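Local coordinates for protein 1H-3-hydroxy-4-oxoquinoline 2,4-dioxygenase (Pseudomonas putida, PDB 3IBT) that catalyses the cofactor-independent cleavage of the heterocyclic ring of 3-hydroxy-1H-quinolin-4-one by dioxygen, giving N-formylanthranilate and carbon monoxide, at residues 90-95 with 117-122; 209-214 with 237-242. One frame throughout, in Å; residues are numbered along the deposited sequence.

Contact 1 of 2, residues 90-95 with 117-122. Unlike the reference sequence in segment 117-122: I118 (reference Val).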
# COMPACT_ATOMS: atom_id res chain seq x y z
N GLN A 90 3.74 -2.00 -13.82
CA GLN A 90 2.68 -2.45 -12.95
C GLN A 90 2.99 -1.89 -11.59
O GLN A 90 4.09 -1.34 -11.40
CB GLN A 90 2.67 -3.94 -12.94
CG GLN A 90 1.98 -4.46 -14.13
CD GLN A 90 2.76 -5.53 -14.84
OE1 GLN A 90 3.98 -5.39 -15.04
NE2 GLN A 90 2.07 -6.60 -15.23
N MSE A 91 2.02 -1.97 -10.67
CA MSE A 91 2.27 -1.57 -9.29
C MSE A 91 1.61 -2.48 -8.28
O MSE A 91 0.60 -3.08 -8.55
CB MSE A 91 1.84 -0.13 -9.07
CG MSE A 91 0.73 0.30 -9.98
SE MSE A 91 0.37 2.23 -9.69
CE MSE A 91 2.09 2.95 -10.34
N VAL A 92 2.22 -2.58 -7.12
CA VAL A 92 1.70 -3.39 -6.06
C VAL A 92 1.73 -2.51 -4.86
O VAL A 92 2.78 -2.01 -4.50
CB VAL A 92 2.60 -4.62 -5.80
CG1 VAL A 92 2.45 -5.15 -4.38
CG2 VAL A 92 2.37 -5.72 -6.85
N SER A 93 0.59 -2.32 -4.24
CA SER A 93 0.51 -1.39 -3.11
C SER A 93 0.02 -2.03 -1.83
O SER A 93 -0.65 -3.07 -1.84
CB SER A 93 -0.33 -0.14 -3.46
OG SER A 93 -1.65 -0.48 -3.83
N THR A 94 0.39 -1.41 -0.72
CA THR A 94 0.03 -1.90 0.60
C THR A 94 -1.01 -1.02 1.28
O THR A 94 -0.94 0.23 1.22
CB THR A 94 1.28 -1.99 1.46
OG1 THR A 94 1.74 -3.34 1.42
CG2 THR A 94 1.01 -1.56 2.97
N SER A 95 -1.99 -1.67 1.91
CA SER A 95 -2.83 -0.96 2.85
C SER A 95 -3.42 0.31 2.19
O SER A 95 -4.07 0.21 1.16
CB SER A 95 -2.00 -0.61 4.09
OG SER A 95 -2.83 -0.05 5.09
N ILE A 117 -2.15 -4.68 -8.21
CA ILE A 117 -2.31 -5.51 -7.03
C ILE A 117 -2.32 -4.64 -5.84
O ILE A 117 -1.61 -3.66 -5.74
CB ILE A 117 -1.14 -6.46 -6.85
CG1 ILE A 117 -1.06 -7.42 -8.04
CG2 ILE A 117 -1.20 -7.16 -5.47
CD1 ILE A 117 -0.03 -8.40 -7.94
N ILE A 118 -3.13 -5.03 -4.89
CA ILE A 118 -3.25 -4.35 -3.63
C ILE A 118 -3.12 -5.39 -2.53
O ILE A 118 -3.48 -6.54 -2.72
CB ILE A 118 -4.59 -3.67 -3.54
CG1 ILE A 118 -5.69 -4.63 -4.05
CG2 ILE A 118 -4.58 -2.39 -4.38
CD1 ILE A 118 -7.00 -3.99 -4.21
N ILE A 119 -2.58 -4.99 -1.39
CA ILE A 119 -2.28 -5.93 -0.35
C ILE A 119 -2.88 -5.42 0.96
O ILE A 119 -2.58 -4.31 1.39
CB ILE A 119 -0.77 -6.14 -0.20
CG1 ILE A 119 -0.20 -6.69 -1.50
CG2 ILE A 119 -0.46 -7.07 0.95
CD1 ILE A 119 1.27 -6.91 -1.49
N ASP A 120 -3.76 -6.20 1.57
CA ASP A 120 -4.20 -5.88 2.90
C ASP A 120 -4.75 -4.49 3.04
O ASP A 120 -4.38 -3.75 3.96
CB ASP A 120 -3.13 -6.16 3.96
CG ASP A 120 -3.72 -6.96 5.13
OD1 ASP A 120 -3.36 -8.14 5.25
OD2 ASP A 120 -4.62 -6.44 5.86
N TRP A 121 -5.66 -4.17 2.12
CA TRP A 121 -6.48 -2.98 2.11
C TRP A 121 -7.84 -3.37 2.66
O TRP A 121 -8.50 -4.28 2.11
CB TRP A 121 -6.72 -2.67 0.66
CG TRP A 121 -7.14 -1.29 0.39
CD1 TRP A 121 -7.09 -0.24 1.24
CD2 TRP A 121 -7.62 -0.80 -0.84
NE1 TRP A 121 -7.53 0.87 0.62
CE2 TRP A 121 -7.84 0.57 -0.68
CE3 TRP A 121 -7.89 -1.39 -2.09
CZ2 TRP A 121 -8.32 1.39 -1.71
CZ3 TRP A 121 -8.36 -0.57 -3.13
CH2 TRP A 121 -8.56 0.81 -2.93
N LEU A 122 -8.28 -2.67 3.72
CA LEU A 122 -9.53 -2.97 4.39
C LEU A 122 -10.72 -2.55 3.53
O LEU A 122 -11.04 -1.36 3.40
CB LEU A 122 -9.55 -2.31 5.77
CG LEU A 122 -10.78 -2.44 6.66
CD1 LEU A 122 -10.98 -3.85 7.23
CD2 LEU A 122 -10.67 -1.41 7.77
O HOH W 1 -5.78 -1.63 4.97
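S95 meets I119 and D120 just past the ends of two parallel strands, 89-94 and 115-119, central neighbours in the sheet of this alpha/beta-hydrolase fold and joined by helix 97-107 in a beta-alpha-beta unit. With its positive phi of 53°, S95 occupies the sharp strand-to-helix turn known in this fold as the nucleophile elbow; here it belongs, by similarity, to the substrate-binding site. Its amide N reaches I119 O at 2.8 Å in a nearly straight bond (174° at the hydrogen), and its CA-H lies 3.4 Å from D120 O. Behind this turn the ladder continues with I117 N to M91 O, S93 N to I117 O at 3.0 Å and a weak, bent bond from I119 N to S93 O. I117 and I119 share one face with V92, which touches both: CG2 lies alongside I117 CB at 3.6 Å, while CG1 touches the end of I119. An extended chi2 (179°) carries I119 CD1 to that methyl. Both isoleucines also pack on I211 of the next strand. On the other face S93 OG sits beside I118 CG2, but its polar partner is N101 of helix 97-107. D120 is thought by similarity to raise the basicity of the active-site H244; OD1 of its carboxylate accepts from the backbone amides of S213 and Q214. A water donates to D120 O, accepts from L122 N at 3.0 Å and bonds weakly to S95 OG. S95 O lies over one face of the W121 indole, nearest CD1 at 3.1 Å.

Contact 2 of 2, residues 209-214 with 237-242; sequences CHIYSQ and RHIPGR
R237 N donates to H210 O at 2.7 Å across the parallel strands; Y212 N to R237 O and I239 N to Y212 O continue the ladder more weakly. Beyond the strand ends the S213 hydroxyl takes over, donating to I239 O at 2.9 Å from above the carbonyl plane. G241 N approaches the same oxygen from the same face, closing an inverse gamma turn centred on P240, so two donors grip I239 O. A water joins S213 O, H238 NE2 and G241 O, tying the two loops together. Y212 and H238 carry the packing on one face of the sheet. A chi1 of 79° sets the Y212 ring between its own backbone N and carbonyl carbon, where H238 CA sits over the ring face, 4.2 Å from its centroid; the imidazole is turned obliquely, planes 51° apart. With an alanine in place of Y212, H238 would probably lose its aromatic support, and a gap would open beneath helix 218-230, whose R221 and Q224 also touch the tyrosine. On the other face I211 CG2 meets I239 CG1 at 3.7 Å, under helix 251-261, and C209 SG lies beside R237 NH1. This is the last beta-alpha-beta crossover of the alpha/beta-hydrolase sheet, with 234-238 as the edge strand and the chain continuing from it toward H244, by similarity the proton donor and acceptor of the active site.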
# COMPACT_ATOMS: atom_id res chain seq x y z
N CYS A 209 -6.12 -7.65 -8.10
CA CYS A 209 -5.90 -8.80 -7.24
C CYS A 209 -5.60 -8.27 -5.86
O CYS A 209 -4.67 -7.49 -5.69
CB CYS A 209 -4.73 -9.61 -7.75
SG CYS A 209 -4.18 -10.96 -6.69
N HIS A 210 -6.43 -8.68 -4.89
CA HIS A 210 -6.24 -8.34 -3.48
C HIS A 210 -5.64 -9.49 -2.69
O HIS A 210 -6.32 -10.51 -2.46
CB HIS A 210 -7.59 -7.97 -2.82
CG HIS A 210 -7.44 -7.41 -1.44
ND1 HIS A 210 -8.33 -7.69 -0.42
CD2 HIS A 210 -6.49 -6.60 -0.89
CE1 HIS A 210 -7.94 -7.06 0.68
NE2 HIS A 210 -6.82 -6.40 0.42
N ILE A 211 -4.38 -9.32 -2.29
CA ILE A 211 -3.67 -10.24 -1.39
C ILE A 211 -3.83 -9.75 0.05
O ILE A 211 -3.74 -8.58 0.31
CB ILE A 211 -2.17 -10.30 -1.73
CG1 ILE A 211 -1.96 -10.83 -3.15
CG2 ILE A 211 -1.45 -11.22 -0.78
CD1 ILE A 211 -0.59 -10.48 -3.75
N TYR A 212 -4.07 -10.62 1.00
CA TYR A 212 -4.45 -10.14 2.32
C TYR A 212 -4.58 -11.27 3.32
O TYR A 212 -5.02 -12.41 2.96
CB TYR A 212 -5.79 -9.44 2.22
CG TYR A 212 -6.93 -10.42 2.17
CD1 TYR A 212 -7.60 -10.79 3.33
CD2 TYR A 212 -7.32 -11.01 0.98
CE1 TYR A 212 -8.64 -11.73 3.30
CE2 TYR A 212 -8.38 -11.94 0.94
CZ TYR A 212 -9.02 -12.29 2.11
OH TYR A 212 -10.04 -13.21 2.11
N SER A 213 -4.19 -10.99 4.56
CA SER A 213 -4.38 -11.94 5.66
C SER A 213 -5.39 -11.44 6.70
O SER A 213 -6.15 -12.19 7.29
CB SER A 213 -3.05 -12.22 6.33
OG SER A 213 -2.06 -12.52 5.36
N GLN A 214 -5.40 -10.13 6.88
CA GLN A 214 -6.20 -9.47 7.91
C GLN A 214 -7.32 -8.61 7.27
O GLN A 214 -7.19 -8.18 6.11
CB GLN A 214 -5.25 -8.59 8.74
CG GLN A 214 -5.58 -8.74 10.15
CD GLN A 214 -4.74 -7.91 11.06
OE1 GLN A 214 -3.73 -8.39 11.57
NE2 GLN A 214 -5.18 -6.67 11.32
N ARG A 237 -6.95 -13.05 -2.94
CA ARG A 237 -6.08 -14.18 -2.59
C ARG A 237 -5.77 -14.01 -1.11
O ARG A 237 -5.08 -13.07 -0.74
CB ARG A 237 -4.78 -14.12 -3.39
CG ARG A 237 -4.58 -15.17 -4.45
CD ARG A 237 -3.77 -14.60 -5.63
NE ARG A 237 -4.25 -15.19 -6.89
CZ ARG A 237 -5.38 -14.83 -7.54
NH1 ARG A 237 -6.18 -13.87 -7.09
NH2 ARG A 237 -5.74 -15.46 -8.65
N HIS A 238 -6.35 -14.86 -0.25
CA HIS A 238 -6.05 -14.95 1.20
C HIS A 238 -4.76 -15.71 1.49
O HIS A 238 -4.71 -16.93 1.26
CB HIS A 238 -7.19 -15.71 1.88
CG HIS A 238 -7.06 -15.83 3.37
ND1 HIS A 238 -7.01 -17.05 4.01
CD2 HIS A 238 -7.05 -14.90 4.36
CE1 HIS A 238 -6.93 -16.86 5.32
NE2 HIS A 238 -6.94 -15.57 5.56
N ILE A 239 -3.73 -15.03 2.02
CA ILE A 239 -2.63 -15.78 2.65
C ILE A 239 -3.03 -16.01 4.13
O ILE A 239 -3.43 -15.06 4.79
CB ILE A 239 -1.31 -15.00 2.61
CG1 ILE A 239 -1.16 -14.21 1.31
CG2 ILE A 239 -0.14 -15.93 2.77
CD1 ILE A 239 -1.13 -15.04 0.01
N PRO A 240 -3.01 -17.26 4.63
CA PRO A 240 -3.36 -17.44 6.04
C PRO A 240 -2.27 -17.00 7.04
O PRO A 240 -1.59 -17.81 7.65
CB PRO A 240 -3.67 -18.93 6.17
CG PRO A 240 -3.29 -19.54 4.91
CD PRO A 240 -2.75 -18.53 3.96
N GLY A 241 -2.10 -15.70 7.19
CA GLY A 241 -1.20 -15.13 8.20
C GLY A 241 -2.06 -14.67 9.35
O GLY A 241 -3.27 -14.82 9.31
N ARG A 242 -1.45 -14.13 10.39
CA ARG A 242 -2.22 -13.56 11.48
C ARG A 242 -2.01 -12.05 11.45
O ARG A 242 -2.65 -11.30 12.18
CB ARG A 242 -1.76 -14.16 12.82
CG ARG A 242 -1.38 -15.62 12.76
CD ARG A 242 -2.56 -16.59 13.08
NE ARG A 242 -3.83 -16.33 12.38
CZ ARG A 242 -4.96 -15.96 12.99
NH1 ARG A 242 -5.01 -15.80 14.32
NH2 ARG A 242 -6.05 -15.73 12.27
O HOH W 2 -5.93 -14.68 7.94

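Overall arrangement
Contact 1 closes before contact 2 opens, so the two follow in series along the chain, yet their centres lie only 11 Å apart. They belong to one sheet, in the order 89-94, 115-119, 207-212, 234-238, and each pairs the two strands of a beta-alpha-beta unit. The middle strands are themselves neighbours: I118 O and I211 N, 3.0 Å apart, and D120 N and I211 O, 2.7 Å apart, are probable hydrogen bonds. Contact 1 is near the centre of the chain, contact 2 toward the sheet's edge. At the C-terminal ends of these strands the loops of both contacts come together at D120, beside H244 and the probable substrate site.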